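Local coordinates for protein 2-oxoglutarate-dependent dioxygenase tropC (Talaromyces stipitatus, PDB 6XJJ) that acts as an iron(II)- and 2-oxoglutarate-dependent dioxygenase in the biosynthesis of fungal tropolones, at residues Pro42-Ser47 / Val63-Ser68; Lys106-Val111 / Trp165-Ser170; Lys259-Trp264 / Ile272-Ile277; Met179-Leu184 / Tyr312-Phe317; Lys202-Pro207 / Gly294-Ser299. All blocks are in the same frame, centred on the assembly; numbering follows the deposited sequence.

Contact 1: residues Pro42-Ser47 / Val63-Ser68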
# COMPACT_ATOMS: atom_id res chain seq x y z
N PRO A 42 1.79 8.03 -14.82
CA PRO A 42 3.14 8.58 -14.94
C PRO A 42 4.11 7.97 -13.94
O PRO A 42 3.73 7.33 -12.96
CB PRO A 42 2.95 10.07 -14.67
CG PRO A 42 1.76 10.14 -13.80
CD PRO A 42 0.86 8.99 -14.19
N THR A 43 5.40 8.18 -14.22
CA THR A 43 6.50 7.83 -13.34
C THR A 43 7.15 9.11 -12.83
O THR A 43 7.44 10.01 -13.62
CB THR A 43 7.55 6.99 -14.07
OG1 THR A 43 6.97 5.76 -14.52
CG2 THR A 43 8.74 6.71 -13.16
N VAL A 44 7.39 9.18 -11.52
CA VAL A 44 8.01 10.34 -10.90
C VAL A 44 9.27 9.89 -10.17
O VAL A 44 9.23 8.96 -9.35
CB VAL A 44 7.07 11.05 -9.92
CG1 VAL A 44 7.75 12.27 -9.33
CG2 VAL A 44 5.79 11.44 -10.62
N ASP A 45 10.38 10.55 -10.47
CA ASP A 45 11.66 10.28 -9.83
C ASP A 45 11.85 11.29 -8.71
O ASP A 45 11.91 12.50 -8.95
CB ASP A 45 12.78 10.38 -10.87
CG ASP A 45 14.15 10.09 -10.28
OD1 ASP A 45 14.25 9.87 -9.06
OD2 ASP A 45 15.14 10.07 -11.05
N ILE A 46 11.95 10.80 -7.47
CA ILE A 46 12.12 11.66 -6.31
C ILE A 46 13.59 11.84 -5.91
O ILE A 46 13.86 12.44 -4.87
CB ILE A 46 11.30 11.15 -5.11
CG1 ILE A 46 11.81 9.79 -4.64
CG2 ILE A 46 9.82 11.05 -5.50
CD1 ILE A 46 11.26 9.35 -3.28
N SER A 47 14.53 11.34 -6.71
CA SER A 47 15.95 11.46 -6.39
C SER A 47 16.30 12.84 -5.87
O SER A 47 16.99 12.97 -4.85
CB SER A 47 16.79 11.14 -7.63
OG SER A 47 16.64 9.79 -8.02
N VAL A 63 8.01 18.04 -6.65
CA VAL A 63 6.72 18.42 -6.09
C VAL A 63 5.68 18.61 -7.19
O VAL A 63 4.52 18.20 -7.05
CB VAL A 63 6.88 19.70 -5.24
CG1 VAL A 63 5.53 20.19 -4.73
CG2 VAL A 63 7.80 19.43 -4.08
N GLU A 64 6.08 19.24 -8.30
CA GLU A 64 5.16 19.43 -9.42
C GLU A 64 4.66 18.09 -9.97
O GLU A 64 3.45 17.89 -10.12
CB GLU A 64 5.84 20.23 -10.53
CG GLU A 64 6.05 21.71 -10.24
CD GLU A 64 4.75 22.45 -9.99
OE1 GLU A 64 3.72 22.07 -10.59
OE2 GLU A 64 4.76 23.44 -9.24
N GLU A 65 5.58 17.18 -10.30
CA GLU A 65 5.18 15.91 -10.90
C GLU A 65 4.28 15.11 -9.95
O GLU A 65 3.34 14.45 -10.40
CB GLU A 65 6.42 15.12 -11.30
CG GLU A 65 7.16 15.74 -12.49
CD GLU A 65 8.47 15.05 -12.78
OE1 GLU A 65 8.88 14.17 -11.99
OE2 GLU A 65 9.11 15.39 -13.79
N VAL A 66 4.55 15.16 -8.65
CA VAL A 66 3.76 14.38 -7.69
C VAL A 66 2.36 14.98 -7.53
O VAL A 66 1.36 14.32 -7.80
CB VAL A 66 4.48 14.30 -6.34
CG1 VAL A 66 3.61 13.61 -5.30
CG2 VAL A 66 5.80 13.55 -6.50
N ARG A 67 2.29 16.24 -7.07
CA ARG A 67 1.00 16.89 -6.87
C ARG A 67 0.11 16.69 -8.09
O ARG A 67 -1.11 16.52 -7.97
CB ARG A 67 1.19 18.40 -6.63
CG ARG A 67 1.45 19.14 -7.94
CD ARG A 67 1.91 20.60 -7.88
NE ARG A 67 0.99 21.51 -7.21
CZ ARG A 67 1.06 22.84 -7.32
NH1 ARG A 67 1.95 23.39 -8.12
NH2 ARG A 67 0.21 23.61 -6.67
N SER A 68 0.72 16.68 -9.28
CA SER A 68 -0.00 16.63 -10.54
C SER A 68 -0.52 15.22 -10.84
O SER A 68 -1.67 15.06 -11.25
CB SER A 68 0.91 17.12 -11.66
OG SER A 68 0.29 17.03 -12.93
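Val-44 supplies the apolar part of this contact, pressing both methyls against the helix. Its CG1 lies anti to the backbone N (chi1 -178°) and reaches Val-66 CG2 at 3.7 Å, the two side chains crossing at about a right angle. The other methyl, CG2, packs against Glu-65 CB at 3.8 Å. The contact of Glu-65 is also one of packing: its chain, extended beyond CG, slides past Val-44 in the opposite direction and leaves OE1 3.5 Å from Val-44 CG1. No hydrogen bond joins the two segments. The polar interactions are local, and clearest at the end of the strand, where Asp-45 OD1 accepts from Ser-47 N at 2.8 Å in an Asx turn and from Ser-47 OG at 2.6 Å. The hydroxyl meets the syn lone pair, whereas the amide approaches from above the carboxylate plane. This double grip fixes the turn into the short helix 47-50. Strand 43-45 and the 63-68 segment run roughly antiparallel, at 148°, with their axes 8.4 Å apart. Strand 75-79 then returns parallel to 43-45, and its Phe-76 touches both valines: the arrangement of a beta-alpha-beta crossover.

Contact 2: residues Lys106-Val111 / Trp165-Ser170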
# COMPACT_ATOMS: atom_id res chain seq x y z
N LYS A 106 -1.16 -22.00 7.95
CA LYS A 106 -1.44 -20.57 7.95
C LYS A 106 -2.63 -20.25 8.84
O LYS A 106 -2.63 -19.25 9.57
CB LYS A 106 -1.74 -20.08 6.53
CG LYS A 106 -0.74 -20.47 5.48
CD LYS A 106 -1.24 -20.05 4.12
CE LYS A 106 -0.70 -20.92 3.01
NZ LYS A 106 -1.31 -20.56 1.69
N MET A 107 -3.68 -21.07 8.77
CA MET A 107 -4.90 -20.81 9.54
C MET A 107 -4.64 -20.81 11.04
O MET A 107 -5.47 -20.28 11.79
CB MET A 107 -5.96 -21.86 9.19
CG MET A 107 -6.54 -21.72 7.77
SD MET A 107 -7.55 -20.25 7.53
CE MET A 107 -8.98 -20.63 8.54
N LYS A 108 -3.51 -21.37 11.50
CA LYS A 108 -3.17 -21.28 12.92
C LYS A 108 -2.94 -19.85 13.38
O LYS A 108 -2.99 -19.59 14.59
CB LYS A 108 -1.93 -22.13 13.22
CG LYS A 108 -2.21 -23.62 13.38
CD LYS A 108 -0.93 -24.44 13.51
CE LYS A 108 -1.24 -25.89 13.85
NZ LYS A 108 -0.04 -26.77 13.85
N ILE A 109 -2.71 -18.91 12.46
CA ILE A 109 -2.63 -17.49 12.80
C ILE A 109 -3.66 -16.73 11.98
O ILE A 109 -3.42 -15.58 11.59
CB ILE A 109 -1.22 -16.92 12.58
CG1 ILE A 109 -0.78 -17.11 11.12
CG2 ILE A 109 -0.23 -17.57 13.54
CD1 ILE A 109 0.50 -16.38 10.76
N SER A 110 -4.80 -17.37 11.71
CA SER A 110 -5.87 -16.71 10.96
C SER A 110 -6.33 -15.46 11.70
O SER A 110 -6.26 -15.36 12.93
CB SER A 110 -7.04 -17.67 10.76
OG SER A 110 -7.59 -18.08 12.00
N VAL A 111 -6.82 -14.49 10.92
CA VAL A 111 -7.06 -13.14 11.44
C VAL A 111 -8.06 -13.16 12.59
O VAL A 111 -7.99 -12.32 13.50
CB VAL A 111 -7.51 -12.21 10.30
CG1 VAL A 111 -8.94 -12.53 9.85
CG2 VAL A 111 -7.36 -10.74 10.69
N TRP A 165 2.65 -14.24 14.16
CA TRP A 165 3.76 -14.71 13.36
C TRP A 165 3.71 -16.23 13.23
O TRP A 165 3.38 -16.92 14.19
CB TRP A 165 5.10 -14.30 13.98
CG TRP A 165 5.30 -12.80 14.06
CD1 TRP A 165 5.19 -12.02 15.16
CD2 TRP A 165 5.61 -11.91 12.97
NE1 TRP A 165 5.43 -10.70 14.85
CE2 TRP A 165 5.69 -10.61 13.50
CE3 TRP A 165 5.84 -12.10 11.60
CZ2 TRP A 165 5.99 -9.49 12.72
CZ3 TRP A 165 6.13 -10.99 10.82
CH2 TRP A 165 6.21 -9.70 11.38
N PRO A 166 4.04 -16.77 12.06
CA PRO A 166 3.94 -18.22 11.86
C PRO A 166 5.01 -18.97 12.64
O PRO A 166 6.20 -18.69 12.50
CB PRO A 166 4.11 -18.39 10.35
CG PRO A 166 4.93 -17.22 9.94
CD PRO A 166 4.52 -16.09 10.84
N GLU A 167 4.57 -19.93 13.45
CA GLU A 167 5.50 -20.72 14.26
C GLU A 167 6.50 -21.48 13.40
O GLU A 167 7.62 -21.74 13.84
CB GLU A 167 4.73 -21.70 15.14
CG GLU A 167 3.91 -22.71 14.34
CD GLU A 167 3.17 -23.68 15.24
OE1 GLU A 167 3.51 -23.76 16.43
OE2 GLU A 167 2.25 -24.37 14.74
N GLY A 168 6.10 -21.89 12.20
CA GLY A 168 6.93 -22.73 11.37
C GLY A 168 8.03 -22.03 10.60
O GLY A 168 8.74 -22.69 9.84
N LEU A 169 8.18 -20.72 10.75
CA LEU A 169 9.26 -19.97 10.12
C LEU A 169 10.14 -19.32 11.18
O LEU A 169 9.67 -18.91 12.24
CB LEU A 169 8.70 -18.90 9.16
CG LEU A 169 7.89 -19.40 7.97
CD1 LEU A 169 7.41 -18.24 7.10
CD2 LEU A 169 8.69 -20.39 7.13
N SER A 170 11.44 -19.25 10.89
CA SER A 170 12.40 -18.64 11.79
C SER A 170 12.34 -17.12 11.67
O SER A 170 11.99 -16.57 10.63
CB SER A 170 13.82 -19.12 11.47
OG SER A 170 14.22 -18.71 10.17
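Ile-109 packs against Trp-165 and Pro-166 at the linkage between them, not at the flat indole. The CB of Trp-165 points away from 106-111, which reaches neither the faces nor the edges of the ring; the indole's surroundings are Arg-175, Val-178 and Met-179 of helix 171-204, with Thr-144 and Glu-147. The pyrrolidine ring of Pro-166 is met by one methyl, Ile-109 CD1, 4.0 Å from Pro-166 CD and also close to CB. The same methyl lies 3.8 Å from Pro-166 N, while the second branch, Ile-109 CG2, touches Trp-165 O at 3.7 Å. Ile-109 thus lays both branches against the same side of the Trp-Pro linkage.

The third flat group, the carboxylate of Glu-167, forms the exposed margin. CG of Glu-167 sits between the backbone N and the carbonyl carbon (chi1 61°), and the extended chain beyond it carries OE2 back to Lys-108. There OE2 is 3.4 Å from Lys-108 NZ, a salt bridge whose hydrogen bond is weak, and equally near the aliphatic CD of the same lysine.

A type I turn from Pro-166 to Leu-169 leads to Ser-170, the N-cap of helix 171-204, whose OG accepts from Glu-173 N. Ile-109 touches Phe-142 of strand 139-144 and pairs through its backbone with Tyr-122 of strand 121-123, so the contact joins the start of the long helix to the outer edge of the main sheet.

Contact 3: residues Lys259-Trp264 / Ile272-Ile277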
# COMPACT_ATOMS: atom_id res chain seq x y z
N LYS A 259 1.02 -8.71 -14.40
CA LYS A 259 0.15 -7.56 -14.56
C LYS A 259 -1.19 -7.89 -13.91
O LYS A 259 -1.37 -8.97 -13.33
CB LYS A 259 0.00 -7.16 -16.04
CG LYS A 259 -0.75 -8.14 -16.92
CD LYS A 259 -0.71 -7.72 -18.39
CE LYS A 259 -1.69 -8.51 -19.24
NZ LYS A 259 -1.63 -9.98 -18.97
N GLY A 260 -2.12 -6.95 -13.99
CA GLY A 260 -3.42 -7.13 -13.39
C GLY A 260 -3.98 -5.86 -12.80
O GLY A 260 -5.19 -5.63 -12.84
N LEU A 261 -3.11 -5.01 -12.26
CA LEU A 261 -3.57 -3.79 -11.61
C LEU A 261 -4.01 -2.76 -12.65
O LEU A 261 -3.27 -2.44 -13.58
CB LEU A 261 -2.45 -3.21 -10.74
CG LEU A 261 -2.77 -1.93 -9.96
CD1 LEU A 261 -3.85 -2.20 -8.93
CD2 LEU A 261 -1.52 -1.37 -9.30
N GLU A 262 -5.23 -2.24 -12.48
CA GLU A 262 -5.76 -1.21 -13.37
C GLU A 262 -6.57 -0.21 -12.56
O GLU A 262 -7.10 -0.52 -11.49
CB GLU A 262 -6.60 -1.83 -14.50
CG GLU A 262 -7.76 -2.71 -14.05
CD GLU A 262 -8.45 -3.38 -15.22
OE1 GLU A 262 -8.25 -2.93 -16.37
OE2 GLU A 262 -9.21 -4.34 -14.99
N VAL A 263 -6.67 1.00 -13.10
CA VAL A 263 -7.16 2.17 -12.38
C VAL A 263 -8.23 2.85 -13.22
O VAL A 263 -8.06 3.02 -14.43
CB VAL A 263 -6.01 3.16 -12.07
CG1 VAL A 263 -6.52 4.47 -11.47
CG2 VAL A 263 -4.97 2.53 -11.13
N TRP A 264 -9.33 3.24 -12.58
CA TRP A 264 -10.43 3.88 -13.29
C TRP A 264 -10.18 5.37 -13.41
O TRP A 264 -9.98 6.06 -12.41
CB TRP A 264 -11.75 3.62 -12.56
CG TRP A 264 -12.92 4.35 -13.19
CD1 TRP A 264 -13.50 5.51 -12.75
CD2 TRP A 264 -13.65 3.96 -14.36
NE1 TRP A 264 -14.54 5.86 -13.57
CE2 TRP A 264 -14.65 4.93 -14.57
CE3 TRP A 264 -13.56 2.89 -15.25
CZ2 TRP A 264 -15.55 4.86 -15.63
CZ3 TRP A 264 -14.45 2.83 -16.31
CH2 TRP A 264 -15.43 3.81 -16.49
N ILE A 272 -7.17 2.21 -16.71
CA ILE A 272 -5.80 2.33 -17.21
C ILE A 272 -4.98 1.23 -16.56
O ILE A 272 -5.12 1.01 -15.35
CB ILE A 272 -5.17 3.69 -16.89
CG1 ILE A 272 -6.07 4.85 -17.30
CG2 ILE A 272 -3.86 3.82 -17.67
CD1 ILE A 272 -5.59 6.18 -16.75
N PRO A 273 -4.10 0.54 -17.28
CA PRO A 273 -3.19 -0.37 -16.60
C PRO A 273 -2.10 0.39 -15.87
O PRO A 273 -1.71 1.50 -16.25
CB PRO A 273 -2.61 -1.21 -17.74
CG PRO A 273 -2.64 -0.31 -18.90
CD PRO A 273 -3.88 0.55 -18.73
N VAL A 274 -1.63 -0.21 -14.78
CA VAL A 274 -0.47 0.30 -14.06
C VAL A 274 0.72 -0.58 -14.46
O VAL A 274 0.79 -1.74 -14.03
CB VAL A 274 -0.68 0.28 -12.54
CG1 VAL A 274 0.57 0.78 -11.84
CG2 VAL A 274 -1.86 1.15 -12.17
N PRO A 275 1.66 -0.08 -15.26
CA PRO A 275 2.76 -0.94 -15.70
C PRO A 275 3.71 -1.27 -14.57
O PRO A 275 3.98 -0.45 -13.68
CB PRO A 275 3.45 -0.10 -16.78
CG PRO A 275 3.18 1.31 -16.37
CD PRO A 275 1.83 1.31 -15.71
N VAL A 276 4.22 -2.51 -14.59
CA VAL A 276 5.29 -2.91 -13.68
C VAL A 276 6.57 -2.23 -14.12
O VAL A 276 7.19 -2.63 -15.11
CB VAL A 276 5.45 -4.44 -13.64
CG1 VAL A 276 6.66 -4.84 -12.81
CG2 VAL A 276 4.23 -5.08 -13.04
N ILE A 277 6.98 -1.19 -13.39
CA ILE A 277 8.21 -0.46 -13.68
C ILE A 277 9.34 -1.03 -12.84
O ILE A 277 9.15 -1.43 -11.69
CB ILE A 277 8.03 1.05 -13.43
CG1 ILE A 277 6.93 1.63 -14.34
CG2 ILE A 277 9.35 1.78 -13.63
CD1 ILE A 277 7.20 1.46 -15.83
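Val-274 fits against two residues of the neighbouring strand, Leu-261 and Val-263, and the torsions bring a methyl of each onto it. Leu-261 has CG anti to the backbone N (chi1 -179°), and its CD2 comes to 3.7 Å from Val-274 CB. In Val-263 and Val-274 alike it is CG2 that lies beside the backbone N, and these two methyls touch at 3.6 Å. Val-274 therefore meets Leu-261 with CB and both methyls, and Val-263 with CG2, crossing both partners at a slant.

Glu-262 belongs to the other face, with Pro-273. Its CG stands between the backbone N and the carbonyl carbon (chi1 56°), and the chain beyond is extended; the carboxylate finds its partner in Arg-303, through a salt bridge from OE2 to NE.

The backbone sets the register of the hairpin. Val-263 and Ile-272 form a hydrogen-bonded antiparallel pair, with Val-263 N to Ile-272 O at 2.7 Å and Ile-272 N to Val-263 O at 2.6 Å. Glu-262 and Pro-273 make the adjoining non-hydrogen-bonded pair, and beyond it Val-274 N donates to Leu-261 O at 3.0 Å.

Strand 302-304, which flanks strand 261-265 on its other edge, supplies the second histidine of the His-243/Asp-245/His-302 facial triad that binds the iron, and His-302 touches Val-263. Phe-75 of strand 75-79 packs against Val-263 and Val-274.

Contact 4: residues Met179-Leu184 / Tyr312-Phe317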
# COMPACT_ATOMS: atom_id res chain seq x y z
N MET A 179 9.77 -6.99 9.16
CA MET A 179 9.82 -5.77 9.95
C MET A 179 10.84 -4.77 9.40
O MET A 179 10.63 -3.56 9.49
CB MET A 179 10.13 -6.10 11.40
CG MET A 179 9.06 -6.92 12.12
SD MET A 179 7.40 -6.21 12.10
CE MET A 179 7.68 -4.63 12.89
N GLU A 180 11.96 -5.26 8.85
CA GLU A 180 12.91 -4.36 8.21
C GLU A 180 12.29 -3.66 7.00
O GLU A 180 12.44 -2.45 6.83
CB GLU A 180 14.18 -5.10 7.79
CG GLU A 180 15.09 -5.54 8.94
CD GLU A 180 16.30 -6.30 8.44
OE1 GLU A 180 16.39 -6.54 7.21
OE2 GLU A 180 17.16 -6.68 9.27
N TYR A 181 11.57 -4.41 6.16
CA TYR A 181 10.90 -3.81 5.02
C TYR A 181 9.88 -2.78 5.48
O TYR A 181 9.77 -1.69 4.90
CB TYR A 181 10.23 -4.89 4.18
CG TYR A 181 9.61 -4.39 2.90
CD1 TYR A 181 10.37 -4.24 1.76
CD2 TYR A 181 8.26 -4.05 2.84
CE1 TYR A 181 9.82 -3.78 0.58
CE2 TYR A 181 7.70 -3.58 1.67
CZ TYR A 181 8.49 -3.45 0.54
OH TYR A 181 7.94 -2.99 -0.63
N ARG A 182 9.12 -3.11 6.53
CA ARG A 182 8.21 -2.13 7.14
C ARG A 182 8.92 -0.82 7.46
O ARG A 182 8.38 0.26 7.21
CB ARG A 182 7.57 -2.71 8.40
CG ARG A 182 6.51 -3.78 8.15
CD ARG A 182 5.90 -4.27 9.46
NE ARG A 182 5.22 -3.17 10.12
CZ ARG A 182 4.00 -2.74 9.79
NH1 ARG A 182 3.32 -3.31 8.81
NH2 ARG A 182 3.47 -1.71 10.43
N ALA A 183 10.12 -0.90 8.03
CA ALA A 183 10.84 0.32 8.37
C ALA A 183 11.18 1.13 7.13
O ALA A 183 10.99 2.35 7.09
CB ALA A 183 12.11 -0.03 9.15
N LEU A 184 11.70 0.46 6.09
CA LEU A 184 11.96 1.15 4.83
C LEU A 184 10.68 1.76 4.28
O LEU A 184 10.70 2.89 3.76
CB LEU A 184 12.56 0.18 3.81
CG LEU A 184 13.93 -0.41 4.14
CD1 LEU A 184 14.30 -1.47 3.12
CD2 LEU A 184 14.98 0.68 4.15
N TYR A 312 2.60 -12.07 -6.90
CA TYR A 312 2.80 -11.59 -5.54
C TYR A 312 2.84 -10.07 -5.55
O TYR A 312 3.17 -9.45 -6.56
CB TYR A 312 4.10 -12.14 -4.96
CG TYR A 312 4.09 -13.64 -4.77
CD1 TYR A 312 3.19 -14.25 -3.91
CD2 TYR A 312 4.94 -14.45 -5.50
CE1 TYR A 312 3.17 -15.62 -3.74
CE2 TYR A 312 4.92 -15.82 -5.35
CZ TYR A 312 4.04 -16.40 -4.47
OH TYR A 312 4.02 -17.77 -4.32
N SER A 313 2.47 -9.48 -4.42
CA SER A 313 2.65 -8.04 -4.24
C SER A 313 2.68 -7.74 -2.75
O SER A 313 2.17 -8.52 -1.93
CB SER A 313 1.56 -7.25 -4.96
OG SER A 313 0.28 -7.55 -4.45
N VAL A 314 3.30 -6.62 -2.40
CA VAL A 314 3.37 -6.16 -1.02
C VAL A 314 2.77 -4.77 -0.98
O VAL A 314 3.24 -3.85 -1.66
CB VAL A 314 4.81 -6.15 -0.48
CG1 VAL A 314 4.85 -5.57 0.92
CG2 VAL A 314 5.38 -7.56 -0.48
N ALA A 315 1.72 -4.61 -0.18
CA ALA A 315 0.96 -3.38 -0.10
C ALA A 315 1.14 -2.84 1.31
O ALA A 315 0.85 -3.55 2.28
CB ALA A 315 -0.51 -3.61 -0.42
N PHE A 316 1.63 -1.62 1.42
CA PHE A 316 1.75 -0.95 2.70
C PHE A 316 0.93 0.32 2.65
O PHE A 316 0.84 0.98 1.61
CB PHE A 316 3.27 -0.81 3.08
CG PHE A 316 3.65 0.26 4.11
CD1 PHE A 316 2.91 1.39 4.38
CD2 PHE A 316 4.54 -0.13 5.09
CE1 PHE A 316 3.28 2.27 5.39
CE2 PHE A 316 4.88 0.72 6.13
CZ PHE A 316 4.23 1.91 6.28
N PHE A 317 0.24 0.61 3.77
CA PHE A 317 -0.68 1.72 3.80
C PHE A 317 -0.41 2.57 5.03
O PHE A 317 0.07 2.08 6.06
CB PHE A 317 -2.19 1.32 3.83
CG PHE A 317 -2.55 0.13 2.96
CD1 PHE A 317 -1.87 -1.07 3.04
CD2 PHE A 317 -3.45 0.30 1.91
CE1 PHE A 317 -2.19 -2.13 2.22
CE2 PHE A 317 -3.74 -0.76 1.06
CZ PHE A 317 -3.10 -1.96 1.22
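The helical turn 179-184 lies against strand 312-317 at side-chain distance, the nearest alpha carbons being those of Arg-182 and Phe-316, 7.9 Å apart, and no hydrogen bond crosses between them. The alternation of the strand decides which residues take part: Val-314 and Phe-316 direct their side chains toward the helix, whereas Ala-315 between them faces the other way.

Tyr-181 and Val-314 come at each other from opposite directions. With CG anti to the backbone N (chi1 -175°), the tyrosine ring swings out from the helix toward the sheet, and its CE2 meets Val-314 CG1 at 3.6 Å. The valine approaches the ring obliquely, near its CE2-CD2 bond, with a single branch.

Phe-316 makes a different kind of approach. It too holds CG anti to the backbone N, and the ring reaches the helix backbone, with CE2 3.7 Å from Arg-182 O. The polar end of Arg-182 is held by Ile-220 O through NH2, with a weak second bond from NH1 to Thr-144 OG1.

Strand 311-318 runs between 249-253 and 222-227 in the main sheet, and Met-222 touches Tyr-181, Arg-182 and Val-314. Ile-91 of helix 85-99 also packs on Tyr-181. The long helix 171-204 thus lies on the outer face of the double-stranded beta-helix (jelly-roll) core typical of these dioxygenases, while Phe-317, on the opposite side of the strand from Phe-316, touches the iron ligand Asp-245.

Contact 5: residues Lys202-Pro207 / Gly294-Ser299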
# COMPACT_ATOMS: atom_id res chain seq x y z
N LYS A 202 2.07 24.87 -2.17
CA LYS A 202 2.05 25.55 -3.46
C LYS A 202 0.62 25.79 -3.93
O LYS A 202 0.33 26.83 -4.53
CB LYS A 202 2.83 24.74 -4.50
CG LYS A 202 4.33 24.76 -4.30
CD LYS A 202 5.05 23.97 -5.38
CE LYS A 202 4.99 24.65 -6.73
NZ LYS A 202 5.69 25.96 -6.78
N ALA A 203 -0.28 24.84 -3.66
CA ALA A 203 -1.64 24.96 -4.17
C ALA A 203 -2.45 25.98 -3.38
O ALA A 203 -3.05 26.88 -3.97
CB ALA A 203 -2.35 23.60 -4.14
N PHE A 204 -2.45 25.88 -2.05
CA PHE A 204 -3.39 26.64 -1.24
C PHE A 204 -2.71 27.50 -0.18
O PHE A 204 -3.42 28.18 0.57
CB PHE A 204 -4.39 25.70 -0.56
CG PHE A 204 -5.03 24.72 -1.50
CD1 PHE A 204 -5.91 25.14 -2.48
CD2 PHE A 204 -4.79 23.36 -1.37
CE1 PHE A 204 -6.51 24.23 -3.34
CE2 PHE A 204 -5.39 22.44 -2.21
CZ PHE A 204 -6.25 22.88 -3.20
N GLY A 205 -1.38 27.47 -0.09
CA GLY A 205 -0.66 28.40 0.76
C GLY A 205 -0.47 27.98 2.20
O GLY A 205 -0.04 28.81 3.02
N HIS A 206 -0.78 26.74 2.56
CA HIS A 206 -0.64 26.31 3.94
C HIS A 206 0.82 26.08 4.26
O HIS A 206 1.67 26.02 3.37
CB HIS A 206 -1.43 25.02 4.18
CG HIS A 206 -2.91 25.18 3.99
ND1 HIS A 206 -3.51 25.10 2.75
CD2 HIS A 206 -3.90 25.40 4.88
CE1 HIS A 206 -4.81 25.27 2.88
NE2 HIS A 206 -5.08 25.45 4.16
N PRO A 207 1.16 25.95 5.54
CA PRO A 207 2.52 25.55 5.90
C PRO A 207 2.89 24.23 5.24
O PRO A 207 2.07 23.32 5.17
CB PRO A 207 2.46 25.41 7.42
CG PRO A 207 1.33 26.25 7.84
CD PRO A 207 0.34 26.24 6.73
N GLY A 294 -9.12 19.04 -0.87
CA GLY A 294 -10.42 19.37 -1.42
C GLY A 294 -10.89 18.39 -2.48
O GLY A 294 -11.67 18.76 -3.36
N GLY A 295 -10.42 17.14 -2.42
CA GLY A 295 -10.33 16.32 -3.61
C GLY A 295 -9.13 16.65 -4.47
O GLY A 295 -9.00 16.11 -5.57
N TYR A 296 -8.24 17.53 -3.98
CA TYR A 296 -7.09 17.95 -4.77
C TYR A 296 -6.15 16.79 -5.03
O TYR A 296 -5.60 16.66 -6.13
CB TYR A 296 -6.38 19.10 -4.03
CG TYR A 296 -5.18 19.65 -4.73
CD1 TYR A 296 -5.31 20.51 -5.81
CD2 TYR A 296 -3.90 19.34 -4.29
CE1 TYR A 296 -4.20 21.02 -6.45
CE2 TYR A 296 -2.78 19.84 -4.92
CZ TYR A 296 -2.94 20.69 -6.00
OH TYR A 296 -1.83 21.20 -6.63
N TYR A 297 -5.97 15.92 -4.04
CA TYR A 297 -5.34 14.61 -4.24
C TYR A 297 -6.47 13.59 -4.33
O TYR A 297 -7.24 13.42 -3.38
CB TYR A 297 -4.36 14.30 -3.11
CG TYR A 297 -3.17 15.26 -3.03
CD1 TYR A 297 -2.59 15.79 -4.18
CD2 TYR A 297 -2.62 15.62 -1.80
CE1 TYR A 297 -1.51 16.67 -4.10
CE2 TYR A 297 -1.54 16.49 -1.72
CZ TYR A 297 -0.99 17.01 -2.87
OH TYR A 297 0.08 17.87 -2.80
N ARG A 298 -6.58 12.93 -5.49
CA ARG A 298 -7.72 12.06 -5.77
C ARG A 298 -7.50 10.63 -5.25
O ARG A 298 -6.43 10.05 -5.41
CB ARG A 298 -7.99 11.98 -7.28
CG ARG A 298 -8.54 13.24 -7.94
CD ARG A 298 -8.96 12.87 -9.38
NE ARG A 298 -9.93 11.76 -9.35
CZ ARG A 298 -9.74 10.54 -9.85
NH1 ARG A 298 -10.67 9.62 -9.72
NH2 ARG A 298 -8.64 10.23 -10.53
N SER A 299 -8.56 10.06 -4.66
CA SER A 299 -8.65 8.63 -4.41
C SER A 299 -9.41 7.99 -5.57
O SER A 299 -10.59 8.27 -5.78
CB SER A 299 -9.35 8.32 -3.08
OG SER A 299 -9.44 6.91 -2.88
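Phe-204 and Tyr-296 form the close part of this surface contact as a T-shaped pair: the edge of the phenylalanine is directed at the face of the tyrosine, with the ring centroids 5.0 Å apart and the planes at 70°. Phe-204 CE2 stands above the tyrosine ring, displaced toward its rim, and CZ reaches Tyr-296 CD1 at 3.6 Å. Ala-203 adds its methyl at the far end of the same ring, where CB is 3.5 Å from both CZ and OH of Tyr-296. That methyl also sits over the centre of the Phe-204 ring, so it wedges into the angle of the T and touches both aromatics. Tyr-296 is extended toward them, its CG anti to the backbone N (chi1 -180°), and CD2, at the rim of its ring, lies 3.6 Å above one face of the Tyr-297 ring, offset toward the rim.

The outer side is much looser. Phe-204 is itself exposed and is followed by the exposed Gly-205, whose positive phi (87°) takes the chain out of the helix.

In the fold, the contact ties the C-terminal end of helix 171-204 to the loop between helix 287-292 and strand 302-304. Helix 56-72 borders both parts: Arg-67 packs on Ala-203 and donates from NE to Tyr-296 OH, while Tyr-297 OH bonds to Leu-196 O, about two turns back along the long helix.

In the fold
The five contacts spread over a single chain, with contacts 2 and 5 farthest apart, their centres about 42 Å from each other. Helix 171-204 connects these extremes: contact 2 lies just before its start, contact 4 uses its first half and contact 5 its end. Contacts 1 and 4 share the main sheet. Contacts 1 and 5 touch through Arg-67 and Tyr-296, and contact 1 also meets contact 3 where Thr-43 packs on Ile-277. Contacts 1 and 2 close early in the chain; contact 4 then spans the longest stretch, enclosing contact 5, which in turn encloses contact 3. The N-terminal region and the long helix thus pack against the iron-bearing core, with contact 3 nearest the metal.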